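Cellulose biosynthesis protein BcsG (Salmonella typhimurium LT2, PDB 5OLT) is required for cellulose biosynthesis, and is represented here by its zinc-binding extramembrane domain of the alkaline phosphatase family. Local coordinates at residues T27-N31 with R372-W378; D148-F153 with F183-Y189; T178-F183 with H220-P226. All blocks are in the same frame, centred on the assembly; numbering follows the deposited sequence.

Interaction 1: residues T27-N31 with R372-W378; sequences TANLN and RLNGGDW
Asn31 OD1 is gripped by two donors that arrive from opposite faces of its amide plane. Trp378 NE1 lies 2.7 Å from Asn31 OD1, and Arg372 NH1 lies 2.9 Å from the same oxygen. Neither sits on a lone pair: the indole nitrogen is 47° out of the carbonyl plane and the guanidinium nitrogen a similar amount on the other side. From the arginine the approach is flat, with Asn31 OD1 in the guanidinium plane, whereas it is tilted from the indole plane. The arginine chain runs extended from the backbone and bends at chi3 (69°), which brings NH1 to the helix. Water 2 joins Arg372 NH1 to Asn31 O, and water 3 accepts from Asn31 ND2 while donating to Gly376 O, so both ends of the amide are tied.

The Trp378 ring is layered between Leu30 CB and Arg372 CB. Leu30 CB stands 3.6 Å from the centroid of the five-membered ring of Trp378, 14° off its normal, a CH-pi contact; Arg372 CB covers the opposite face. One helical turn before Asn31, Thr27 OG1 accepts a weak bond from Trp378 N (3.1 Å). The first turn of helix 27-42 is thereby joined to Arg372 at the end of strand 368-373 and to Trp378 just past the type I' turn Leu373-Gly376, which leads to strand 379-380. Leu34, Val361, Ile363 and Tyr370 also touch the indole. With two donors, one from a probably charged guanidinium, the amide oxygen is likely to be polarised, and the indole is held both by its N-H and by its two faces.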
loop_
_atom_site.group_PDB
_atom_site.type_symbol
_atom_site.label_atom_id
_atom_site.label_comp_id
_atom_site.label_asym_id
_atom_site.label_seq_id
_atom_site.Cartn_x
_atom_site.Cartn_y
_atom_site.Cartn_z
ATOM N N THR A 27 1.859 30.974 -0.752
ATOM C CA THR A 27 2.471 30.175 0.334
ATOM C C THR A 27 1.532 30.075 1.553
ATOM O O THR A 27 1.351 28.985 2.126
ATOM C CB THR A 27 3.905 30.652 0.672
ATOM O OG1 THR A 27 4.800 30.119 -0.309
ATOM C CG2 THR A 27 4.379 30.151 2.028
ATOM N N ALA A 28 0.930 31.202 1.956
ATOM C CA ALA A 28 0.050 31.176 3.112
ATOM C C ALA A 28 -1.137 30.231 2.896
ATOM O O ALA A 28 -1.487 29.461 3.789
ATOM C CB ALA A 28 -0.441 32.590 3.479
ATOM N N ASN A 29 -1.746 30.283 1.716
ATOM C CA ASN A 29 -2.910 29.429 1.435
ATOM C C ASN A 29 -2.540 27.959 1.326
ATOM O O ASN A 29 -3.326 27.114 1.751
ATOM C CB ASN A 29 -3.701 29.883 0.213
ATOM C CG ASN A 29 -4.446 31.189 0.468
ATOM O OD1 ASN A 29 -4.738 31.932 -0.477
ATOM N ND2 ASN A 29 -4.736 31.468 1.710
ATOM N N LEU A 30 -1.367 27.650 0.760
ATOM C CA LEU A 30 -0.964 26.244 0.659
ATOM C C LEU A 30 -0.578 25.728 2.038
ATOM O O LEU A 30 -0.946 24.599 2.380
ATOM C CB LEU A 30 0.189 26.074 -0.341
ATOM C CG LEU A 30 -0.240 25.829 -1.799
ATOM C CD1 LEU A 30 -1.136 26.874 -2.405
ATOM C CD2 LEU A 30 1.048 25.699 -2.608
ATOM N N ASN A 31 0.063 26.565 2.867
ATOM C CA ASN A 31 0.349 26.172 4.253
ATOM C C ASN A 31 -0.965 25.902 5.005
ATOM O O ASN A 31 -1.115 24.891 5.722
ATOM C CB ASN A 31 1.121 27.299 4.990
ATOM C CG ASN A 31 2.603 27.292 4.707
ATOM O OD1 ASN A 31 3.165 26.316 4.186
ATOM N ND2 ASN A 31 3.270 28.364 5.096
ATOM N N ARG A 372 7.373 21.902 -0.632
ATOM C CA ARG A 372 7.842 22.750 0.481
ATOM C C ARG A 372 9.012 22.073 1.139
ATOM O O ARG A 372 8.918 20.931 1.603
ATOM C CB ARG A 372 6.739 22.933 1.518
ATOM C CG ARG A 372 7.129 24.006 2.532
ATOM C CD ARG A 372 6.042 24.235 3.559
ATOM N NE ARG A 372 5.911 23.081 4.443
ATOM C CZ ARG A 372 4.909 22.917 5.309
ATOM N NH1 ARG A 372 3.902 23.818 5.354
ATOM N NH2 ARG A 372 4.909 21.854 6.103
ATOM N N LEU A 373 10.142 22.772 1.131
ATOM C CA LEU A 373 11.362 22.260 1.756
ATOM C C LEU A 373 11.448 22.829 3.175
ATOM O O LEU A 373 11.449 24.055 3.365
ATOM C CB LEU A 373 12.570 22.639 0.873
ATOM C CG LEU A 373 12.455 22.167 -0.592
ATOM C CD1 LEU A 373 13.548 22.730 -1.453
ATOM C CD2 LEU A 373 12.408 20.631 -0.687
ATOM N N ASN A 374 11.437 21.932 4.168
ATOM C CA ASN A 374 11.677 22.238 5.574
ATOM C C ASN A 374 10.801 23.325 6.117
ATOM O O ASN A 374 11.265 24.147 6.924
ATOM C CB ASN A 374 13.171 22.584 5.804
ATOM C CG ASN A 374 14.104 21.447 5.371
ATOM O OD1 ASN A 374 14.021 20.337 5.919
ATOM N ND2 ASN A 374 15.000 21.711 4.383
ATOM N N GLY A 375 9.539 23.362 5.689
ATOM C CA GLY A 375 8.622 24.327 6.276
ATOM C C GLY A 375 8.730 25.738 5.717
ATOM O O GLY A 375 7.983 26.612 6.158
ATOM N N GLY A 376 9.618 25.939 4.733
ATOM C CA GLY A 376 9.780 27.204 3.998
ATOM C C GLY A 376 8.637 27.549 3.020
ATOM O O GLY A 376 7.511 27.069 3.191
ATOM N N ASP A 377 8.909 28.396 2.027
ATOM C CA ASP A 377 7.921 28.803 0.996
ATOM C C ASP A 377 7.687 27.689 -0.024
ATOM O O ASP A 377 8.648 27.063 -0.480
ATOM C CB ASP A 377 8.407 30.003 0.175
ATOM C CG ASP A 377 8.445 31.315 0.966
ATOM O OD1 ASP A 377 7.558 31.582 1.821
ATOM O OD2 ASP A 377 9.371 32.100 0.693
ATOM N N TRP A 378 6.432 27.496 -0.420
ATOM C CA TRP A 378 6.109 26.556 -1.492
ATOM C C TRP A 378 6.656 27.023 -2.819
ATOM O O TRP A 378 6.656 28.232 -3.135
ATOM C CB TRP A 378 4.595 26.343 -1.611
ATOM C CG TRP A 378 4.010 25.696 -0.407
ATOM C CD1 TRP A 378 3.524 26.326 0.701
ATOM C CD2 TRP A 378 3.785 24.287 -0.188
ATOM N NE1 TRP A 378 3.074 25.421 1.615
ATOM C CE2 TRP A 378 3.205 24.149 1.099
ATOM C CE3 TRP A 378 4.065 23.127 -0.939
ATOM C CZ2 TRP A 378 2.886 22.909 1.657
ATOM C CZ3 TRP A 378 3.761 21.896 -0.386
ATOM C CH2 TRP A 378 3.139 21.788 0.893
HETATM O O HOH W 1 3.735 29.872 -3.616
HETATM O O HOH W 2 1.461 24.112 6.890
HETATM O O HOH W 3 6.197 28.372 5.030
#

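Interaction 2: residues D148-F153 with F183-Y189; sequences DHNGEF and FDGSPVY
Asp148 and Tyr189 bring their CA atoms to 4.8 Å, and His149 and Val188 are almost as close, but the chains diverge to 7.1 Å between the CA atoms of Phe153 and Asp184. At the close end Tyr189 N donates to Asp148 O (2.7 Å, N-H...O angle 156°), and Val188 CA adds a CA-H...O contact to the same oxygen. The Asp148 carboxylate runs alongside Val188, with CG 3.8 Å from Val188 CG1; its OD1 accepts from Leu217 N and, at 3.3 Å, from His149 ND1.

This joins the loop after strand 142-147, an edge strand of the central sheet, to the small hairpin of strands 178-181 and 187-189. Where the chains part, two Asx turns face each other across water: Asn150 OD1 accepts from Glu152 N, and Asp184 OD1 from Ser186 N. Ser186 OG takes the syn lone pair of Asp184 OD1 at 2.5 Å. Water 4 links Asn150 N to Ser186 OG and Pro187 O, and water 5 links Asn150 OD1 and Phe153 N to Asp184 OD2.

At the far end Phe153 CG lies trans to the backbone N (chi1 180°), which carries the ring to the edge of Phe183. The two form a T-shaped stack, planes 87° apart, with Phe183 CE2 over the centre of the Phe153 ring.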
loop_
_atom_site.group_PDB
_atom_site.type_symbol
_atom_site.label_atom_id
_atom_site.label_comp_id
_atom_site.label_asym_id
_atom_site.label_seq_id
_atom_site.Cartn_x
_atom_site.Cartn_y
_atom_site.Cartn_z
ATOM N N ASP A 148 11.537 -10.947 1.774
ATOM C CA ASP A 148 12.474 -11.637 0.891
ATOM C C ASP A 148 13.909 -11.140 1.122
ATOM O O ASP A 148 14.786 -11.352 0.298
ATOM C CB ASP A 148 12.040 -11.568 -0.574
ATOM C CG ASP A 148 12.031 -10.173 -1.128
ATOM O OD1 ASP A 148 12.543 -9.246 -0.490
ATOM O OD2 ASP A 148 11.483 -10.000 -2.270
ATOM N N HIS A 149 14.139 -10.504 2.275
ATOM C CA HIS A 149 15.448 -9.974 2.614
ATOM C C HIS A 149 15.540 -9.903 4.129
ATOM O O HIS A 149 14.564 -10.171 4.826
ATOM C CB HIS A 149 15.627 -8.585 1.962
ATOM C CG HIS A 149 14.685 -7.537 2.476
ATOM N ND1 HIS A 149 13.361 -7.401 2.100
ATOM C CD2 HIS A 149 14.921 -6.558 3.383
ATOM C CE1 HIS A 149 12.833 -6.369 2.752
ATOM N NE2 HIS A 149 13.767 -5.840 3.530
ATOM N N ASN A 150 16.715 -9.549 4.658
ATOM C CA ASN A 150 16.863 -9.635 6.110
ATOM C C ASN A 150 16.444 -8.371 6.849
ATOM O O ASN A 150 16.465 -8.362 8.088
ATOM C CB ASN A 150 18.288 -10.078 6.494
ATOM C CG ASN A 150 19.354 -9.056 6.097
ATOM O OD1 ASN A 150 19.064 -7.869 5.926
ATOM N ND2 ASN A 150 20.609 -9.506 5.985
ATOM N N GLY A 151 16.073 -7.298 6.134
ATOM C CA GLY A 151 15.591 -6.071 6.821
ATOM C C GLY A 151 16.643 -5.254 7.553
ATOM O O GLY A 151 16.285 -4.305 8.239
ATOM N N GLU A 152 17.927 -5.588 7.393
ATOM C CA GLU A 152 18.967 -4.888 8.145
ATOM C C GLU A 152 19.233 -3.513 7.594
ATOM O O GLU A 152 19.339 -2.551 8.367
ATOM C CB GLU A 152 20.248 -5.718 8.218
ATOM C CG GLU A 152 20.112 -6.925 9.108
ATOM C CD GLU A 152 21.363 -7.804 9.141
ATOM O OE1 GLU A 152 22.436 -7.408 8.610
ATOM O OE2 GLU A 152 21.258 -8.914 9.705
ATOM N N PHE A 153 19.280 -3.405 6.268
ATOM C CA PHE A 153 19.618 -2.146 5.648
ATOM C C PHE A 153 18.632 -1.061 6.055
ATOM O O PHE A 153 17.413 -1.295 6.075
ATOM C CB PHE A 153 19.683 -2.249 4.131
ATOM C CG PHE A 153 20.029 -0.939 3.494
ATOM C CD1 PHE A 153 21.365 -0.510 3.463
ATOM C CD2 PHE A 153 19.021 -0.074 3.037
ATOM C CE1 PHE A 153 21.696 0.719 2.899
ATOM C CE2 PHE A 153 19.350 1.168 2.487
ATOM C CZ PHE A 153 20.687 1.561 2.425
ATOM N N PHE A 183 21.977 -4.480 -2.994
ATOM C CA PHE A 183 22.868 -3.325 -2.981
ATOM C C PHE A 183 23.762 -3.274 -1.725
ATOM O O PHE A 183 24.811 -2.640 -1.765
ATOM C CB PHE A 183 22.014 -2.053 -3.104
ATOM C CG PHE A 183 20.923 -1.965 -2.072
ATOM C CD1 PHE A 183 19.707 -2.670 -2.244
ATOM C CD2 PHE A 183 21.107 -1.208 -0.914
ATOM C CE1 PHE A 183 18.713 -2.620 -1.267
ATOM C CE2 PHE A 183 20.110 -1.140 0.050
ATOM C CZ PHE A 183 18.908 -1.844 -0.126
ATOM N N ASP A 184 23.348 -3.947 -0.632
ATOM C CA ASP A 184 24.185 -4.078 0.593
ATOM C C ASP A 184 24.964 -5.420 0.717
ATOM O O ASP A 184 25.635 -5.654 1.707
ATOM C CB ASP A 184 23.385 -3.715 1.892
ATOM C CG ASP A 184 22.652 -4.926 2.541
ATOM O OD1 ASP A 184 22.455 -5.967 1.876
ATOM O OD2 ASP A 184 22.272 -4.842 3.746
ATOM N N GLY A 185 24.864 -6.281 -0.295
ATOM C CA GLY A 185 25.559 -7.591 -0.306
ATOM C C GLY A 185 24.762 -8.794 0.252
ATOM O O GLY A 185 25.155 -9.971 0.102
ATOM N N SER A 186 23.648 -8.510 0.902
ATOM C CA SER A 186 22.867 -9.562 1.493
ATOM C C SER A 186 21.859 -10.128 0.474
ATOM O O SER A 186 21.619 -9.541 -0.589
ATOM C CB SER A 186 22.171 -9.097 2.777
ATOM O OG SER A 186 21.251 -8.089 2.474
ATOM N N PRO A 187 21.299 -11.295 0.781
ATOM C CA PRO A 187 20.463 -11.938 -0.221
ATOM C C PRO A 187 19.089 -11.320 -0.375
ATOM O O PRO A 187 18.486 -10.828 0.595
ATOM C CB PRO A 187 20.290 -13.369 0.313
ATOM C CG PRO A 187 21.361 -13.571 1.297
ATOM C CD PRO A 187 21.632 -12.213 1.890
ATOM N N VAL A 188 18.599 -11.357 -1.607
ATOM C CA VAL A 188 17.160 -11.180 -1.848
ATOM C C VAL A 188 16.659 -12.549 -2.294
ATOM O O VAL A 188 17.106 -13.077 -3.345
ATOM C CB VAL A 188 16.877 -10.106 -2.909
ATOM C CG1 VAL A 188 15.355 -9.927 -3.006
ATOM C CG2 VAL A 188 17.562 -8.799 -2.525
ATOM N N TYR A 189 15.811 -13.165 -1.475
ATOM C CA TYR A 189 15.348 -14.506 -1.760
ATOM C C TYR A 189 14.311 -14.514 -2.879
ATOM O O TYR A 189 13.592 -13.515 -3.082
ATOM C CB TYR A 189 14.735 -15.119 -0.499
ATOM C CG TYR A 189 15.756 -15.189 0.592
ATOM C CD1 TYR A 189 16.848 -16.053 0.470
ATOM C CD2 TYR A 189 15.648 -14.380 1.732
ATOM C CE1 TYR A 189 17.837 -16.095 1.447
ATOM C CE2 TYR A 189 16.641 -14.427 2.731
ATOM C CZ TYR A 189 17.713 -15.291 2.575
ATOM O OH TYR A 189 18.661 -15.343 3.582
HETATM O O HOH W 4 18.894 -9.346 2.833
HETATM O O HOH W 5 19.763 -5.666 4.535
HETATM O O HOH W 6 22.795 -7.242 5.809
#

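Interaction 3: residues T178-F183 with H220-P226; sequences TALLSF and HDGNHFP
Phe183 and His220 form the tight end of this contact, an offset stack with centroids 3.7 Å apart and planes at 14°. The imidazole is fixed in rotation by a bond from His220 ND1 to Asp221 O (2.7 Å), which lies exactly in the ring plane and uses a carbonyl lone pair. Its other nitrogen, His220 NE2, bonds to a citrate, probably from the crystallisation liquor. Nearby, Asn223 OD1 accepts from Phe183 N at 3.2 Å in the plane of its own carbonyl, while Asn223 ND2 donates to Pro218 O. Gly222, the third residue of the type II turn His220-Asn223, lies against Phe183 CB.

The middle is a single antiparallel bridge, the hydrogen-bonded pair Leu181 and His224. Leu181 N donates to His224 O (2.8 Å) and His224 N to Leu181 O (2.9 Å). His224 has CG lodged between its backbone N and carbonyl carbon (chi1 52°), which folds the imidazole back so that one face lies over Leu181 O. Buried Leu180 packs its CD2 on Phe225 CD1.

Packing thins toward exposed Thr178 and Pro226: Thr178 CG2 comes only to 4.3 Å from Pro226 CG, and Leu181 CG to 4.4 Å from that same Pro226 CG. The bridge extends the hairpin of strands 178-181 and 187-189 onto the 220-226 loop. His220 touches Cys67, a zinc ligand, and its side chain is about 5 Å from the zinc at nearest atoms, so the stack and the ND1 bond probably fix the orientation of the imidazole beside the metal site.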
loop_
_atom_site.group_PDB
_atom_site.type_symbol
_atom_site.label_atom_id
_atom_site.label_comp_id
_atom_site.label_asym_id
_atom_site.label_seq_id
_atom_site.Cartn_x
_atom_site.Cartn_y
_atom_site.Cartn_z
ATOM N N THR A 178 18.349 -17.946 -3.341
ATOM C CA THR A 178 18.685 -16.544 -3.538
ATOM C C THR A 178 18.431 -16.164 -4.995
ATOM O O THR A 178 18.913 -16.830 -5.940
ATOM C CB THR A 178 20.159 -16.342 -3.180
ATOM O OG1 THR A 178 20.291 -16.513 -1.769
ATOM C CG2 THR A 178 20.646 -14.941 -3.519
ATOM N N ALA A 179 17.641 -15.111 -5.199
ATOM C CA ALA A 179 17.375 -14.595 -6.541
ATOM C C ALA A 179 18.360 -13.500 -6.958
ATOM O O ALA A 179 18.763 -13.436 -8.153
ATOM C CB ALA A 179 15.976 -14.060 -6.569
ATOM N N LEU A 180 18.711 -12.633 -6.009
ATOM C CA LEU A 180 19.565 -11.475 -6.245
ATOM C C LEU A 180 20.448 -11.280 -5.030
ATOM O O LEU A 180 20.123 -11.698 -3.935
ATOM C CB LEU A 180 18.739 -10.179 -6.448
ATOM C CG LEU A 180 17.809 -10.167 -7.679
ATOM C CD1 LEU A 180 16.699 -9.135 -7.483
ATOM C CD2 LEU A 180 18.603 -9.883 -8.949
ATOM N N LEU A 181 21.560 -10.587 -5.237
ATOM C CA LEU A 181 22.288 -9.976 -4.126
ATOM C C LEU A 181 22.001 -8.504 -4.078
ATOM O O LEU A 181 21.943 -7.828 -5.126
ATOM C CB LEU A 181 23.786 -10.273 -4.204
ATOM C CG LEU A 181 24.065 -11.770 -4.034
ATOM C CD1 LEU A 181 25.580 -11.999 -4.194
ATOM C CD2 LEU A 181 23.547 -12.395 -2.719
ATOM N N SER A 182 21.804 -8.002 -2.861
ATOM C CA SER A 182 21.256 -6.694 -2.724
ATOM C C SER A 182 22.380 -5.730 -2.814
ATOM O O SER A 182 23.560 -6.101 -2.820
ATOM C CB SER A 182 20.420 -6.519 -1.442
ATOM O OG SER A 182 21.260 -6.537 -0.315
ATOM N N PHE A 183 21.977 -4.480 -2.994
ATOM C CA PHE A 183 22.868 -3.325 -2.981
ATOM C C PHE A 183 23.762 -3.274 -1.725
ATOM O O PHE A 183 24.811 -2.640 -1.765
ATOM C CB PHE A 183 22.014 -2.053 -3.104
ATOM C CG PHE A 183 20.923 -1.965 -2.072
ATOM C CD1 PHE A 183 19.707 -2.670 -2.244
ATOM C CD2 PHE A 183 21.107 -1.208 -0.914
ATOM C CE1 PHE A 183 18.713 -2.620 -1.267
ATOM C CE2 PHE A 183 20.110 -1.140 0.050
ATOM C CZ PHE A 183 18.908 -1.844 -0.126
ATOM N N HIS A 220 14.658 -2.857 -5.789
ATOM C CA HIS A 220 15.515 -1.779 -5.286
ATOM C C HIS A 220 16.758 -1.597 -6.151
ATOM O O HIS A 220 17.328 -2.555 -6.647
ATOM C CB HIS A 220 15.932 -2.078 -3.854
ATOM C CG HIS A 220 16.554 -0.898 -3.136
ATOM N ND1 HIS A 220 17.809 -0.383 -3.445
ATOM C CD2 HIS A 220 16.086 -0.144 -2.121
ATOM C CE1 HIS A 220 18.093 0.607 -2.618
ATOM N NE2 HIS A 220 17.067 0.766 -1.798
ATOM N N ASP A 221 17.176 -0.341 -6.329
ATOM C CA ASP A 221 18.392 -0.040 -7.072
ATOM C C ASP A 221 19.611 -0.815 -6.502
ATOM O O ASP A 221 19.707 -1.064 -5.293
ATOM C CB ASP A 221 18.657 1.473 -7.050
ATOM C CG ASP A 221 19.502 1.931 -8.228
ATOM O OD1 ASP A 221 19.873 1.096 -9.123
ATOM O OD2 ASP A 221 19.791 3.147 -8.248
ATOM N N GLY A 222 20.508 -1.213 -7.391
ATOM C CA GLY A 222 21.756 -1.824 -6.961
ATOM C C GLY A 222 21.738 -3.329 -6.811
ATOM O O GLY A 222 22.761 -3.915 -6.506
ATOM N N ASN A 223 20.578 -3.964 -6.980
ATOM C CA ASN A 223 20.493 -5.420 -6.878
ATOM C C ASN A 223 21.037 -6.060 -8.130
ATOM O O ASN A 223 20.834 -5.575 -9.246
ATOM C CB ASN A 223 19.051 -5.868 -6.710
ATOM C CG ASN A 223 18.482 -5.511 -5.347
ATOM O OD1 ASN A 223 19.209 -5.092 -4.425
ATOM N ND2 ASN A 223 17.179 -5.660 -5.211
ATOM N N HIS A 224 21.736 -7.175 -7.947
ATOM C CA HIS A 224 22.349 -7.877 -9.079
ATOM C C HIS A 224 22.204 -9.386 -8.975
ATOM O O HIS A 224 22.016 -9.917 -7.897
ATOM C CB HIS A 224 23.815 -7.498 -9.202
ATOM C CG HIS A 224 24.594 -7.647 -7.941
ATOM N ND1 HIS A 224 24.625 -6.669 -6.963
ATOM C CD2 HIS A 224 25.368 -8.667 -7.481
ATOM C CE1 HIS A 224 25.391 -7.080 -5.956
ATOM N NE2 HIS A 224 25.846 -8.289 -6.241
ATOM N N PHE A 225 22.244 -10.076 -10.115
ATOM C CA PHE A 225 22.299 -11.537 -10.079
ATOM C C PHE A 225 23.634 -11.971 -9.448
ATOM O O PHE A 225 24.632 -11.269 -9.605
ATOM C CB PHE A 225 22.149 -12.122 -11.472
ATOM C CG PHE A 225 20.800 -11.890 -12.067
ATOM C CD1 PHE A 225 19.654 -12.404 -11.460
ATOM C CD2 PHE A 225 20.662 -11.127 -13.231
ATOM C CE1 PHE A 225 18.396 -12.172 -12.024
ATOM C CE2 PHE A 225 19.414 -10.901 -13.796
ATOM C CZ PHE A 225 18.282 -11.409 -13.179
ATOM N N PRO A 226 23.637 -13.089 -8.688
ATOM C CA PRO A 226 24.882 -13.480 -8.004
ATOM C C PRO A 226 25.985 -13.640 -9.025
ATOM O O PRO A 226 25.794 -14.234 -10.078
ATOM C CB PRO A 226 24.512 -14.818 -7.364
ATOM C CG PRO A 226 23.035 -14.696 -7.097
ATOM C CD PRO A 226 22.486 -13.926 -8.274
#

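In the fold
Interactions 2 and 3 adjoin, with centres about 8 Å apart. They share Phe183, which takes part in both aromatic contacts, and strands 178-181 and 187-189 pair between them, with a classic bulge in which Ala179 and Leu180 both face Val188. Their segments alternate along the chain. In space the hairpin touches the loop after strand 142-147 through 187-189 and the loop after 210-216 through 178-181. Interaction 1 lies apart, its centre about 37 Å and 39 Å from theirs, and encloses both along the chain. Interactions 2 and 3 sit near the zinc, about 8 Å from the Phe183 side chain, whereas interaction 1 is structural packing of helix 27-42 on the C-terminal four-stranded sheet.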